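Local coordinates for CmeC (Campylobacter jejuni, PDB 4MT4), which forms a trimeric outer membrane channel of the outer membrane factor family and probably carries out efflux across that membrane, at residues B[3-8]-B[349-354]; B[10-15]-B[267-272]; B[24-29]-B[255-260]; B[35-40]-B[151-156]. One frame throughout, in Å; residues are numbered along the deposited sequence.

The four contacts follow the N-terminal arm, residues 3 to 40, as it passes from helix 339-405 to helix 129-195. They are nested along the chain, contact 4 inside 3, 3 inside 2 and 2 inside 1. The centres of contacts 1 and 2 lie about 20 Å apart, and both touch the second subunit. Contact 3 follows with its centre about 24 Å from that of contact 2. Contacts 3 and 4 meet directly, Lys256 NZ lying 3.0 Å from Asp40 O in a probable hydrogen bond. The bound lipid-like ligand touches Cys1, two residues before segment 3-8, so contact 1 is nearest to it in sequence.

Contact 1. Residues B[3-8]-B[349-354]; sequences LSPNLN and LNKDEA
Leu7 and Lys351 mark the nearest backbone approach between the irregular segment 3-8 and a turn of helix 339-405, and their CA atoms are still 10.2 Å apart. Lys351 spans most of that gap. Its CG stands opposite the backbone N (chi1 175°) and the chain beyond stays extended, carrying the amine from the helix surface to the arm. There the end of the chain does the touching: CE of Lys351 lies 4.1 Å from CD1 of Leu7, one methyl of a branch that reaches back to the helix, while NZ of Lys351 sits 4.1 Å from the ring carbon CG of Pro5. Pro5 and Leu7 each point against the lysine, running alongside it antiparallel. Proline suits a segment without regular structure, since it needs no N-H partner and offers a compact apolar ring. The amine has its polar partner elsewhere, in Asn286 OD1 of helix 273-293, and the same Asn286 donates through ND2 to Pro5 O. Nearby, Glu353 OE1 is bonded to Gln69 of the second subunit. Lysine thus serves two purposes: its CE gives Leu7 an apolar partner, while its ammonium group is satisfied by the amide that also holds the backbone of Pro5.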
loop_
_atom_site.group_PDB
_atom_site.type_symbol
_atom_site.label_atom_id
_atom_site.label_comp_id
_atom_site.label_asym_id
_atom_site.label_seq_id
_atom_site.Cartn_x
_atom_site.Cartn_y
_atom_site.Cartn_z
ATOM N N LEU B 3 -9.866 34.566 5.790
ATOM C CA LEU B 3 -8.456 34.701 6.136
ATOM C C LEU B 3 -7.601 33.738 5.318
ATOM O O LEU B 3 -6.423 33.523 5.614
ATOM C CB LEU B 3 -8.242 34.459 7.630
ATOM C CG LEU B 3 -9.041 35.371 8.561
ATOM C CD1 LEU B 3 -8.695 35.080 10.008
ATOM C CD2 LEU B 3 -8.801 36.838 8.233
ATOM N N SER B 4 -8.206 33.156 4.287
ATOM C CA SER B 4 -7.490 32.266 3.383
ATOM C C SER B 4 -6.483 33.041 2.546
ATOM O O SER B 4 -6.825 34.050 1.928
ATOM C CB SER B 4 -8.467 31.517 2.475
ATOM O OG SER B 4 -9.187 30.541 3.209
ATOM N N PRO B 5 -5.230 32.568 2.527
ATOM C CA PRO B 5 -4.179 33.243 1.764
ATOM C C PRO B 5 -4.385 33.081 0.263
ATOM O O PRO B 5 -5.089 32.162 -0.157
ATOM C CB PRO B 5 -2.905 32.533 2.224
ATOM C CG PRO B 5 -3.368 31.158 2.591
ATOM C CD PRO B 5 -4.741 31.344 3.186
ATOM N N ASN B 6 -3.787 33.968 -0.528
ATOM C CA ASN B 6 -3.831 33.843 -1.980
ATOM C C ASN B 6 -3.103 32.586 -2.441
ATOM O O ASN B 6 -1.962 32.341 -2.048
ATOM C CB ASN B 6 -3.222 35.078 -2.650
ATOM C CG ASN B 6 -4.063 36.323 -2.453
ATOM O OD1 ASN B 6 -5.261 36.240 -2.187
ATOM N ND2 ASN B 6 -3.439 37.489 -2.588
ATOM N N LEU B 7 -3.767 31.787 -3.268
ATOM C CA LEU B 7 -3.164 30.563 -3.778
ATOM C C LEU B 7 -2.315 30.862 -5.006
ATOM O O LEU B 7 -2.835 31.245 -6.055
ATOM C CB LEU B 7 -4.240 29.529 -4.111
ATOM C CG LEU B 7 -3.722 28.133 -4.456
ATOM C CD1 LEU B 7 -2.925 27.552 -3.297
ATOM C CD2 LEU B 7 -4.878 27.225 -4.823
ATOM N N ASN B 8 -1.005 30.687 -4.866
ATOM C CA ASN B 8 -0.069 31.007 -5.938
ATOM C C ASN B 8 0.620 29.773 -6.506
ATOM O O ASN B 8 1.708 29.397 -6.069
ATOM C CB ASN B 8 0.980 32.002 -5.440
ATOM C CG ASN B 8 0.370 33.315 -4.997
ATOM O OD1 ASN B 8 0.576 33.760 -3.868
ATOM N ND2 ASN B 8 -0.395 33.942 -5.885
ATOM N N LEU B 349 1.371 23.633 7.089
ATOM C CA LEU B 349 2.207 22.497 6.723
ATOM C C LEU B 349 1.405 21.461 5.939
ATOM O O LEU B 349 1.943 20.774 5.072
ATOM C CB LEU B 349 2.824 21.864 7.969
ATOM C CG LEU B 349 3.875 22.716 8.686
ATOM C CD1 LEU B 349 4.183 22.160 10.068
ATOM C CD2 LEU B 349 5.143 22.814 7.851
ATOM N N ASN B 350 0.116 21.354 6.249
ATOM C CA ASN B 350 -0.779 20.476 5.504
ATOM C C ASN B 350 -0.929 20.966 4.072
ATOM O O ASN B 350 -1.020 20.173 3.137
ATOM C CB ASN B 350 -2.151 20.393 6.174
ATOM C CG ASN B 350 -2.095 19.755 7.547
ATOM O OD1 ASN B 350 -1.091 19.154 7.925
ATOM N ND2 ASN B 350 -3.183 19.875 8.299
ATOM N N LYS B 351 -0.952 22.283 3.913
ATOM C CA LYS B 351 -0.997 22.896 2.594
ATOM C C LYS B 351 0.298 22.634 1.833
ATOM O O LYS B 351 0.276 22.331 0.640
ATOM C CB LYS B 351 -1.243 24.401 2.706
ATOM C CG LYS B 351 -1.188 25.125 1.376
ATOM C CD LYS B 351 -1.145 26.630 1.562
ATOM C CE LYS B 351 -0.910 27.329 0.233
ATOM N NZ LYS B 351 -0.828 28.807 0.383
ATOM N N ASP B 352 1.424 22.759 2.531
ATOM C CA ASP B 352 2.731 22.488 1.943
ATOM C C ASP B 352 2.817 21.044 1.461
ATOM O O ASP B 352 3.365 20.765 0.396
ATOM C CB ASP B 352 3.851 22.772 2.948
ATOM C CG ASP B 352 3.917 24.234 3.357
ATOM O OD1 ASP B 352 3.305 25.078 2.667
ATOM O OD2 ASP B 352 4.591 24.541 4.363
ATOM N N GLU B 353 2.273 20.129 2.258
ATOM C CA GLU B 353 2.252 18.715 1.905
ATOM C C GLU B 353 1.438 18.491 0.634
ATOM O O GLU B 353 1.818 17.702 -0.231
ATOM C CB GLU B 353 1.682 17.885 3.056
ATOM C CG GLU B 353 1.592 16.396 2.766
ATOM C CD GLU B 353 1.146 15.591 3.971
ATOM O OE1 GLU B 353 0.788 16.199 5.002
ATOM O OE2 GLU B 353 1.156 14.345 3.884
ATOM N N ALA B 354 0.322 19.203 0.523
ATOM C CA ALA B 354 -0.534 19.105 -0.651
ATOM C C ALA B 354 0.145 19.719 -1.871
ATOM O O ALA B 354 -0.109 19.310 -3.003
ATOM C CB ALA B 354 -1.871 19.777 -0.390
#

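Contact 2. Residues B[10-15]-B[267-272]; sequences PEANYS and TILLQR
Ala12 and Tyr14 touch Leu269 and Ile268 where the N-terminal arm of this outer membrane factor passes the turn leading into helix 273-293. The small CB of Ala12 rests against the fork of Leu269, 4.0 Å from CD2 and as close to CD1, so alanine lets the arm draw near. Tyr14 reaches further. CG2 of Ile268 meets its ring obliquely, 3.8 Å from Tyr14 CZ and only 3.3 Å from Tyr14 OH, a tight fit. The hydroxyl also accepts a bond from a water, 2.8 Å from Tyr14 OH and in the plane of the ring at its edge. That water in turn accepts from the backbone of the turn, 3.1 Å from Leu269 N, and so joins the two segments. Further out, Ser265 O is bonded to Tyr14 OH, and Phe366 of helix 339-405 meets the tyrosine ring edge-to-face, which helps to hold its tilt. Ala12 packs on Leu240 of the second subunit, whose Asn241 and Tyr245 bond to the backbone of Ser15. The turn itself closes through Leu270 N to Thr267 O, 3.1 Å. Arg272, at the N-cap position, sends NH2 into salt bridges with both Asp274 OD2 and Glu368 OE1.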
loop_
_atom_site.group_PDB
_atom_site.type_symbol
_atom_site.label_atom_id
_atom_site.label_comp_id
_atom_site.label_asym_id
_atom_site.label_seq_id
_atom_site.Cartn_x
_atom_site.Cartn_y
_atom_site.Cartn_z
ATOM N N PRO B 10 2.792 28.199 -9.185
ATOM C CA PRO B 10 3.756 28.582 -10.221
ATOM C C PRO B 10 3.461 27.887 -11.543
ATOM O O PRO B 10 2.993 26.748 -11.550
ATOM C CB PRO B 10 5.097 28.122 -9.642
ATOM C CG PRO B 10 4.739 27.031 -8.689
ATOM C CD PRO B 10 3.428 27.444 -8.093
ATOM N N GLU B 11 3.729 28.572 -12.650
ATOM C CA GLU B 11 3.444 28.030 -13.972
ATOM C C GLU B 11 4.338 26.846 -14.315
ATOM O O GLU B 11 5.510 26.806 -13.941
ATOM C CB GLU B 11 3.605 29.111 -15.041
ATOM C CG GLU B 11 2.621 30.257 -14.933
ATOM C CD GLU B 11 2.680 31.172 -16.138
ATOM O OE1 GLU B 11 2.769 30.655 -17.272
ATOM O OE2 GLU B 11 2.649 32.406 -15.951
ATOM N N ALA B 12 3.770 25.882 -15.031
ATOM C CA ALA B 12 4.542 24.776 -15.574
ATOM C C ALA B 12 5.124 25.189 -16.919
ATOM O O ALA B 12 4.395 25.362 -17.894
ATOM C CB ALA B 12 3.678 23.535 -15.715
ATOM N N ASN B 13 6.442 25.355 -16.960
ATOM C CA ASN B 13 7.122 25.804 -18.167
ATOM C C ASN B 13 7.848 24.667 -18.875
ATOM O O ASN B 13 8.756 24.053 -18.319
ATOM C CB ASN B 13 8.108 26.925 -17.833
ATOM C CG ASN B 13 7.421 28.152 -17.263
ATOM O OD1 ASN B 13 7.814 28.671 -16.218
ATOM N ND2 ASN B 13 6.382 28.618 -17.947
ATOM N N TYR B 14 7.437 24.395 -20.107
ATOM C CA TYR B 14 8.029 23.323 -20.897
ATOM C C TYR B 14 7.895 23.612 -22.390
ATOM O O TYR B 14 7.023 24.376 -22.807
ATOM C CB TYR B 14 7.378 21.978 -20.555
ATOM C CG TYR B 14 5.879 21.943 -20.768
ATOM C CD1 TYR B 14 5.005 22.340 -19.762
ATOM C CD2 TYR B 14 5.338 21.507 -21.971
ATOM C CE1 TYR B 14 3.637 22.309 -19.951
ATOM C CE2 TYR B 14 3.972 21.474 -22.168
ATOM C CZ TYR B 14 3.125 21.876 -21.155
ATOM O OH TYR B 14 1.761 21.844 -21.344
ATOM N N SER B 15 8.765 23.006 -23.189
ATOM C CA SER B 15 8.730 23.187 -24.634
ATOM C C SER B 15 7.981 22.042 -25.301
ATOM O O SER B 15 8.042 20.902 -24.843
ATOM C CB SER B 15 10.149 23.287 -25.197
ATOM O OG SER B 15 10.887 24.304 -24.544
ATOM N N THR B 267 -1.605 21.923 -23.285
ATOM C CA THR B 267 -2.602 22.015 -22.227
ATOM C C THR B 267 -2.693 20.712 -21.437
ATOM O O THR B 267 -3.780 20.274 -21.070
ATOM C CB THR B 267 -3.996 22.347 -22.793
ATOM O OG1 THR B 267 -4.373 21.352 -23.752
ATOM C CG2 THR B 267 -3.995 23.712 -23.463
ATOM N N ILE B 268 -1.542 20.101 -21.175
ATOM C CA ILE B 268 -1.488 18.806 -20.505
ATOM C C ILE B 268 -1.990 18.892 -19.060
ATOM O O ILE B 268 -2.481 17.910 -18.500
ATOM C CB ILE B 268 -0.051 18.230 -20.526
ATOM C CG1 ILE B 268 -0.034 16.787 -20.020
ATOM C CG2 ILE B 268 0.896 19.105 -19.718
ATOM C CD1 ILE B 268 -0.892 15.849 -20.834
ATOM N N LEU B 269 -1.880 20.077 -18.466
ATOM C CA LEU B 269 -2.330 20.288 -17.097
ATOM C C LEU B 269 -3.848 20.219 -17.006
ATOM O O LEU B 269 -4.403 19.853 -15.970
ATOM C CB LEU B 269 -1.832 21.634 -16.567
ATOM C CG LEU B 269 -0.554 21.638 -15.725
ATOM C CD1 LEU B 269 0.622 21.055 -16.494
ATOM C CD2 LEU B 269 -0.246 23.050 -15.257
ATOM N N LEU B 270 -4.515 20.567 -18.103
ATOM C CA LEU B 270 -5.972 20.576 -18.144
ATOM C C LEU B 270 -6.538 19.282 -18.718
ATOM O O LEU B 270 -7.753 19.134 -18.838
ATOM C CB LEU B 270 -6.472 21.762 -18.971
ATOM C CG LEU B 270 -6.019 23.157 -18.536
ATOM C CD1 LEU B 270 -6.514 24.204 -19.522
ATOM C CD2 LEU B 270 -6.501 23.466 -17.129
ATOM N N GLN B 271 -5.662 18.346 -19.069
ATOM C CA GLN B 271 -6.100 17.132 -19.749
ATOM C C GLN B 271 -5.873 15.853 -18.945
ATOM O O GLN B 271 -6.348 14.785 -19.329
ATOM C CB GLN B 271 -5.402 17.021 -21.105
ATOM C CG GLN B 271 -5.897 18.039 -22.118
ATOM C CD GLN B 271 -5.052 18.074 -23.370
ATOM O OE1 GLN B 271 -3.846 17.836 -23.324
ATOM N NE2 GLN B 271 -5.682 18.369 -24.500
ATOM N N ARG B 272 -5.154 15.960 -17.833
ATOM C CA ARG B 272 -4.962 14.818 -16.945
ATOM C C ARG B 272 -5.765 14.981 -15.655
ATOM O O ARG B 272 -5.595 15.963 -14.934
ATOM C CB ARG B 272 -3.481 14.622 -16.619
ATOM C CG ARG B 272 -2.665 13.996 -17.745
ATOM C CD ARG B 272 -1.237 13.713 -17.299
ATOM N NE ARG B 272 -1.194 12.789 -16.169
ATOM C CZ ARG B 272 -0.540 11.633 -16.170
ATOM N NH1 ARG B 272 0.143 11.258 -17.243
ATOM N NH2 ARG B 272 -0.560 10.855 -15.097
HETATM O O HOH W 1 -0.115 22.419 -19.414
#

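Contact 3. Residues B[24-29]-B[255-260]; sequences SWEKET and LKEFDI
Thr29 meets the backbone of Ile260 in the packing part of this contact between two irregular segments, whose touching parts run 35° apart. CB of Thr29 lies 3.6 Å from Ile260 O, with its methyl CG2 slightly farther from the same oxygen. The side chain of Ile260 turns away, its apolar branches packing on Ile439 and Ile443 of helix 411-445.

Hydrogen bonds organise the arm itself. With chi1 at -48°, OG1 of Thr29 sits beside its own backbone N and donates to Lys27 O at 3.2 Å, from well above the carbonyl plane. Lys27 curls back so that NZ donates both to Thr29 OG1, 3.1 Å, and to Glu28 O, 2.8 Å. Threonine fits here because one hydroxyl can both give and receive. Beyond the segments, Thr29 N is bonded to Thr262 OG1.

Charge enters through two glutamates: Glu26 OE2 and Glu257 OE1 are 4.2 Å apart, with no bond between them. Glu26 CG lies over one face of Trp25, and its OE1 forms a salt bridge with Arg376 and accepts from Leu23 N. While Thr29 merely packs on Ile260 O, the carboxylates should repel mildly, a cost that the arginine probably offsets.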
loop_
_atom_site.group_PDB
_atom_site.type_symbol
_atom_site.label_atom_id
_atom_site.label_comp_id
_atom_site.label_asym_id
_atom_site.label_seq_id
_atom_site.Cartn_x
_atom_site.Cartn_y
_atom_site.Cartn_z
ATOM N N SER B 24 10.830 8.923 -38.062
ATOM C CA SER B 24 11.241 9.843 -39.121
ATOM C C SER B 24 10.338 9.769 -40.351
ATOM O O SER B 24 10.220 10.738 -41.101
ATOM C CB SER B 24 12.692 9.569 -39.524
ATOM O OG SER B 24 12.886 8.199 -39.826
ATOM N N TRP B 25 9.699 8.621 -40.552
ATOM C CA TRP B 25 8.774 8.449 -41.668
ATOM C C TRP B 25 7.322 8.545 -41.209
ATOM O O TRP B 25 6.399 8.266 -41.974
ATOM C CB TRP B 25 9.021 7.111 -42.367
ATOM C CG TRP B 25 9.057 5.931 -41.443
ATOM C CD1 TRP B 25 10.161 5.383 -40.856
ATOM C CD2 TRP B 25 7.940 5.145 -41.009
ATOM N NE1 TRP B 25 9.800 4.308 -40.081
ATOM C CE2 TRP B 25 8.442 4.141 -40.158
ATOM C CE3 TRP B 25 6.565 5.194 -41.257
ATOM C CZ2 TRP B 25 7.618 3.194 -39.553
ATOM C CZ3 TRP B 25 5.749 4.253 -40.655
ATOM C CH2 TRP B 25 6.278 3.268 -39.813
ATOM N N GLU B 26 7.128 8.947 -39.956
ATOM C CA GLU B 26 5.791 9.091 -39.390
ATOM C C GLU B 26 5.381 10.557 -39.280
ATOM O O GLU B 26 6.221 11.434 -39.077
ATOM C CB GLU B 26 5.718 8.427 -38.012
ATOM C CG GLU B 26 5.569 6.913 -38.057
ATOM C CD GLU B 26 5.409 6.303 -36.676
ATOM O OE1 GLU B 26 5.905 6.903 -35.701
ATOM O OE2 GLU B 26 4.784 5.226 -36.565
ATOM N N LYS B 27 4.083 10.812 -39.422
ATOM C CA LYS B 27 3.542 12.163 -39.316
ATOM C C LYS B 27 3.466 12.604 -37.856
ATOM O O LYS B 27 2.933 11.888 -37.004
ATOM C CB LYS B 27 2.159 12.237 -39.979
ATOM C CG LYS B 27 1.124 13.087 -39.249
ATOM C CD LYS B 27 1.268 14.572 -39.534
ATOM C CE LYS B 27 0.015 15.319 -39.109
ATOM N NZ LYS B 27 -0.427 14.920 -37.741
ATOM N N GLU B 28 4.018 13.777 -37.567
ATOM C CA GLU B 28 3.960 14.327 -36.219
ATOM C C GLU B 28 2.544 14.803 -35.910
ATOM O O GLU B 28 2.025 15.704 -36.565
ATOM C CB GLU B 28 4.958 15.473 -36.054
ATOM C CG GLU B 28 5.901 15.658 -37.230
ATOM C CD GLU B 28 6.762 16.889 -37.075
ATOM O OE1 GLU B 28 6.661 17.556 -36.022
ATOM O OE2 GLU B 28 7.544 17.192 -38.002
ATOM N N THR B 29 1.929 14.185 -34.906
ATOM C CA THR B 29 0.527 14.437 -34.580
ATOM C C THR B 29 0.333 15.053 -33.198
ATOM O O THR B 29 0.921 14.603 -32.217
ATOM C CB THR B 29 -0.301 13.133 -34.644
ATOM O OG1 THR B 29 -0.019 12.442 -35.866
ATOM C CG2 THR B 29 -1.790 13.434 -34.570
ATOM N N LEU B 255 -1.985 -4.596 -37.329
ATOM C CA LEU B 255 -1.282 -3.319 -37.303
ATOM C C LEU B 255 -1.965 -2.270 -38.176
ATOM O O LEU B 255 -2.036 -2.407 -39.399
ATOM C CB LEU B 255 0.175 -3.508 -37.745
ATOM C CG LEU B 255 1.166 -2.350 -37.564
ATOM C CD1 LEU B 255 1.188 -1.415 -38.770
ATOM C CD2 LEU B 255 0.888 -1.584 -36.278
ATOM N N LYS B 256 -2.472 -1.228 -37.528
ATOM C CA LYS B 256 -2.984 -0.054 -38.220
ATOM C C LYS B 256 -2.320 1.184 -37.636
ATOM O O LYS B 256 -1.483 1.078 -36.741
ATOM C CB LYS B 256 -4.507 0.041 -38.096
ATOM C CG LYS B 256 -5.013 0.053 -36.661
ATOM C CD LYS B 256 -6.524 0.238 -36.595
ATOM C CE LYS B 256 -6.937 1.618 -37.081
ATOM N NZ LYS B 256 -8.398 1.850 -36.918
ATOM N N GLU B 257 -2.690 2.357 -38.144
ATOM C CA GLU B 257 -2.182 3.608 -37.592
ATOM C C GLU B 257 -3.235 4.280 -36.720
ATOM O O GLU B 257 -4.408 4.344 -37.083
ATOM C CB GLU B 257 -1.734 4.555 -38.706
ATOM C CG GLU B 257 -1.350 5.946 -38.215
ATOM C CD GLU B 257 -0.170 5.934 -37.259
ATOM O OE1 GLU B 257 0.605 4.954 -37.267
ATOM O OE2 GLU B 257 -0.014 6.913 -36.499
ATOM N N PHE B 258 -2.805 4.777 -35.564
ATOM C CA PHE B 258 -3.714 5.397 -34.607
ATOM C C PHE B 258 -3.473 6.900 -34.489
ATOM O O PHE B 258 -2.331 7.358 -34.486
ATOM C CB PHE B 258 -3.567 4.737 -33.233
ATOM C CG PHE B 258 -3.877 3.266 -33.229
ATOM C CD1 PHE B 258 -2.899 2.334 -33.532
ATOM C CD2 PHE B 258 -5.149 2.817 -32.918
ATOM C CE1 PHE B 258 -3.183 0.984 -33.527
ATOM C CE2 PHE B 258 -5.441 1.469 -32.911
ATOM C CZ PHE B 258 -4.457 0.550 -33.215
ATOM N N ASP B 259 -4.559 7.661 -34.390
ATOM C CA ASP B 259 -4.467 9.107 -34.211
ATOM C C ASP B 259 -4.168 9.467 -32.757
ATOM O O ASP B 259 -5.056 9.869 -32.008
ATOM C CB ASP B 259 -5.760 9.790 -34.667
ATOM C CG ASP B 259 -7.005 9.046 -34.221
ATOM O OD1 ASP B 259 -6.883 8.102 -33.412
ATOM O OD2 ASP B 259 -8.110 9.409 -34.678
ATOM N N ILE B 260 -2.906 9.318 -32.368
ATOM C CA ILE B 260 -2.476 9.631 -31.011
ATOM C C ILE B 260 -1.341 10.652 -31.036
ATOM O O ILE B 260 -0.604 10.734 -32.019
ATOM C CB ILE B 260 -2.019 8.364 -30.255
ATOM C CG1 ILE B 260 -0.831 7.714 -30.965
ATOM C CG2 ILE B 260 -3.170 7.380 -30.113
ATOM C CD1 ILE B 260 -0.291 6.496 -30.252
#

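Contact 4. Residues B[35-40]-B[151-156]; sequences KNWWKD and ARLSVI
Ile156 packs against two consecutive tryptophans, Trp37 and Trp38, and apolar contact carries the whole interface. Its branches divide the work. CG2 of Ile156 lies 3.7 Å from Trp37 CZ2 and 3.8 Å from Trp38 CE3, touching both indoles, while CD1 reaches Trp38 CZ3 (3.7 Å), the two side chains crossing at about a right angle. A beta-branched residue suits the place because the branching sets CG2 between the two indoles and lets the other arm carry CD1 out to Trp38. Leu153, one turn earlier on the helix, adds its CD1 at 4.3 Å from Trp37 CZ2.

Aromatic contact sets the two indoles against each other: Trp38 CE3 stands 4.0 Å above the centre of the Trp37 ring. Both tryptophans hold CG between the backbone N and the carbonyl carbon (chi1 45° and 60°), a crowded position that brings these neighbouring rings together. Asn36 CA covers part of one face of Trp38.

Backbone bonds set the local shape of the two segments. Asp40 N donates to Trp37 O, 3.2 Å, within a short 3-10 segment, whereas Ile156 N donates to Arg152 O in an ordinary alpha-helical turn.

Around them, Trp37 also touches Val440 and Ile443 of helix 411-445, and Trp38 touches Val50 of helix 44-56. The buried cluster joins the end of the arm to helix 129-195, one of the long helices that, in outer membrane factors, build the periplasmic alpha-barrel of the channel.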
loop_
_atom_site.group_PDB
_atom_site.type_symbol
_atom_site.label_atom_id
_atom_site.label_comp_id
_atom_site.label_asym_id
_atom_site.label_seq_id
_atom_site.Cartn_x
_atom_site.Cartn_y
_atom_site.Cartn_z
ATOM N N LYS B 35 -13.147 10.479 -26.663
ATOM C CA LYS B 35 -13.580 9.962 -25.367
ATOM C C LYS B 35 -13.579 8.435 -25.317
ATOM O O LYS B 35 -13.153 7.840 -24.330
ATOM C CB LYS B 35 -14.976 10.493 -25.028
ATOM C CG LYS B 35 -15.048 12.002 -24.854
ATOM C CD LYS B 35 -14.318 12.451 -23.597
ATOM C CE LYS B 35 -14.488 13.945 -23.363
ATOM N NZ LYS B 35 -15.917 14.331 -23.198
ATOM N N ASN B 36 -14.059 7.807 -26.386
ATOM C CA ASN B 36 -14.059 6.351 -26.486
ATOM C C ASN B 36 -12.972 5.849 -27.433
ATOM O O ASN B 36 -13.259 5.235 -28.461
ATOM C CB ASN B 36 -15.432 5.847 -26.941
ATOM C CG ASN B 36 -15.966 6.609 -28.136
ATOM O OD1 ASN B 36 -15.275 7.450 -28.711
ATOM N ND2 ASN B 36 -17.202 6.313 -28.520
ATOM N N TRP B 37 -11.721 6.110 -27.065
ATOM C CA TRP B 37 -10.564 5.806 -27.903
ATOM C C TRP B 37 -10.383 4.318 -28.209
ATOM O O TRP B 37 -9.756 3.957 -29.205
ATOM C CB TRP B 37 -9.295 6.343 -27.235
ATOM C CG TRP B 37 -9.239 6.043 -25.769
ATOM C CD1 TRP B 37 -9.668 6.846 -24.751
ATOM C CD2 TRP B 37 -8.741 4.848 -25.154
ATOM N NE1 TRP B 37 -9.462 6.228 -23.542
ATOM C CE2 TRP B 37 -8.894 5.000 -23.761
ATOM C CE3 TRP B 37 -8.176 3.666 -25.644
ATOM C CZ2 TRP B 37 -8.505 4.017 -22.854
ATOM C CZ3 TRP B 37 -7.791 2.690 -24.741
ATOM C CH2 TRP B 37 -7.956 2.872 -23.364
ATOM N N TRP B 38 -10.934 3.459 -27.357
ATOM C CA TRP B 38 -10.695 2.022 -27.469
ATOM C C TRP B 38 -11.398 1.389 -28.670
ATOM O O TRP B 38 -11.057 0.279 -29.079
ATOM C CB TRP B 38 -11.128 1.314 -26.184
ATOM C CG TRP B 38 -12.579 1.483 -25.858
ATOM C CD1 TRP B 38 -13.611 0.707 -26.294
ATOM C CD2 TRP B 38 -13.159 2.491 -25.021
ATOM N NE1 TRP B 38 -14.799 1.169 -25.783
ATOM C CE2 TRP B 38 -14.548 2.264 -24.999
ATOM C CE3 TRP B 38 -12.638 3.564 -24.291
ATOM C CZ2 TRP B 38 -15.425 3.069 -24.273
ATOM C CZ3 TRP B 38 -13.509 4.362 -23.571
ATOM C CH2 TRP B 38 -14.887 4.111 -23.568
ATOM N N LYS B 39 -12.373 2.094 -29.234
ATOM C CA LYS B 39 -13.113 1.582 -30.382
ATOM C C LYS B 39 -12.311 1.692 -31.679
ATOM O O LYS B 39 -12.716 1.159 -32.713
ATOM C CB LYS B 39 -14.447 2.318 -30.535
ATOM C CG LYS B 39 -15.448 2.024 -29.432
ATOM C CD LYS B 39 -16.818 2.595 -29.756
ATOM C CE LYS B 39 -17.841 2.194 -28.705
ATOM N NZ LYS B 39 -19.207 2.695 -29.023
ATOM N N ASP B 40 -11.174 2.376 -31.619
ATOM C CA ASP B 40 -10.317 2.541 -32.789
ATOM C C ASP B 40 -9.459 1.302 -33.036
ATOM O O ASP B 40 -8.685 1.254 -33.994
ATOM C CB ASP B 40 -9.429 3.777 -32.635
ATOM C CG ASP B 40 -10.196 5.071 -32.823
ATOM O OD1 ASP B 40 -11.144 5.087 -33.637
ATOM O OD2 ASP B 40 -9.853 6.073 -32.159
ATOM N N ALA B 151 -9.988 7.273 -12.050
ATOM C CA ALA B 151 -10.300 5.873 -11.794
ATOM C C ALA B 151 -10.933 5.223 -13.019
ATOM O O ALA B 151 -10.656 4.066 -13.328
ATOM C CB ALA B 151 -11.219 5.745 -10.592
ATOM N N ARG B 152 -11.781 5.977 -13.714
ATOM C CA ARG B 152 -12.443 5.483 -14.915
ATOM C C ARG B 152 -11.420 5.165 -16.000
ATOM O O ARG B 152 -11.443 4.085 -16.591
ATOM C CB ARG B 152 -13.458 6.504 -15.430
ATOM C CG ARG B 152 -14.421 5.963 -16.476
ATOM C CD ARG B 152 -15.421 7.025 -16.908
ATOM N NE ARG B 152 -16.567 6.452 -17.610
ATOM C CZ ARG B 152 -16.633 6.281 -18.926
ATOM N NH1 ARG B 152 -17.720 5.754 -19.473
ATOM N NH2 ARG B 152 -15.614 6.635 -19.697
ATOM N N LEU B 153 -10.521 6.112 -16.248
ATOM C CA LEU B 153 -9.462 5.938 -17.234
ATOM C C LEU B 153 -8.566 4.752 -16.886
ATOM O O LEU B 153 -8.183 3.972 -17.757
ATOM C CB LEU B 153 -8.624 7.213 -17.343
ATOM C CG LEU B 153 -7.360 7.152 -18.201
ATOM C CD1 LEU B 153 -7.684 6.739 -19.632
ATOM C CD2 LEU B 153 -6.630 8.488 -18.175
ATOM N N SER B 154 -8.247 4.623 -15.604
ATOM C CA SER B 154 -7.401 3.538 -15.117
ATOM C C SER B 154 -8.055 2.172 -15.317
ATOM O O SER B 154 -7.414 1.231 -15.780
ATOM C CB SER B 154 -7.075 3.746 -13.638
ATOM O OG SER B 154 -6.414 2.618 -13.089
ATOM N N VAL B 155 -9.332 2.077 -14.961
ATOM C CA VAL B 155 -10.088 0.834 -15.087
ATOM C C VAL B 155 -10.218 0.414 -16.548
ATOM O O VAL B 155 -10.027 -0.757 -16.885
ATOM C CB VAL B 155 -11.492 0.972 -14.457
ATOM C CG1 VAL B 155 -12.402 -0.155 -14.911
ATOM C CG2 VAL B 155 -11.387 1.000 -12.942
ATOM N N ILE B 156 -10.533 1.375 -17.412
ATOM C CA ILE B 156 -10.660 1.103 -18.840
ATOM C C ILE B 156 -9.329 0.666 -19.447
ATOM O O ILE B 156 -9.260 -0.330 -20.169
ATOM C CB ILE B 156 -11.180 2.338 -19.612
ATOM C CG1 ILE B 156 -12.606 2.680 -19.179
ATOM C CG2 ILE B 156 -11.135 2.093 -21.110
ATOM C CD1 ILE B 156 -13.184 3.889 -19.894
#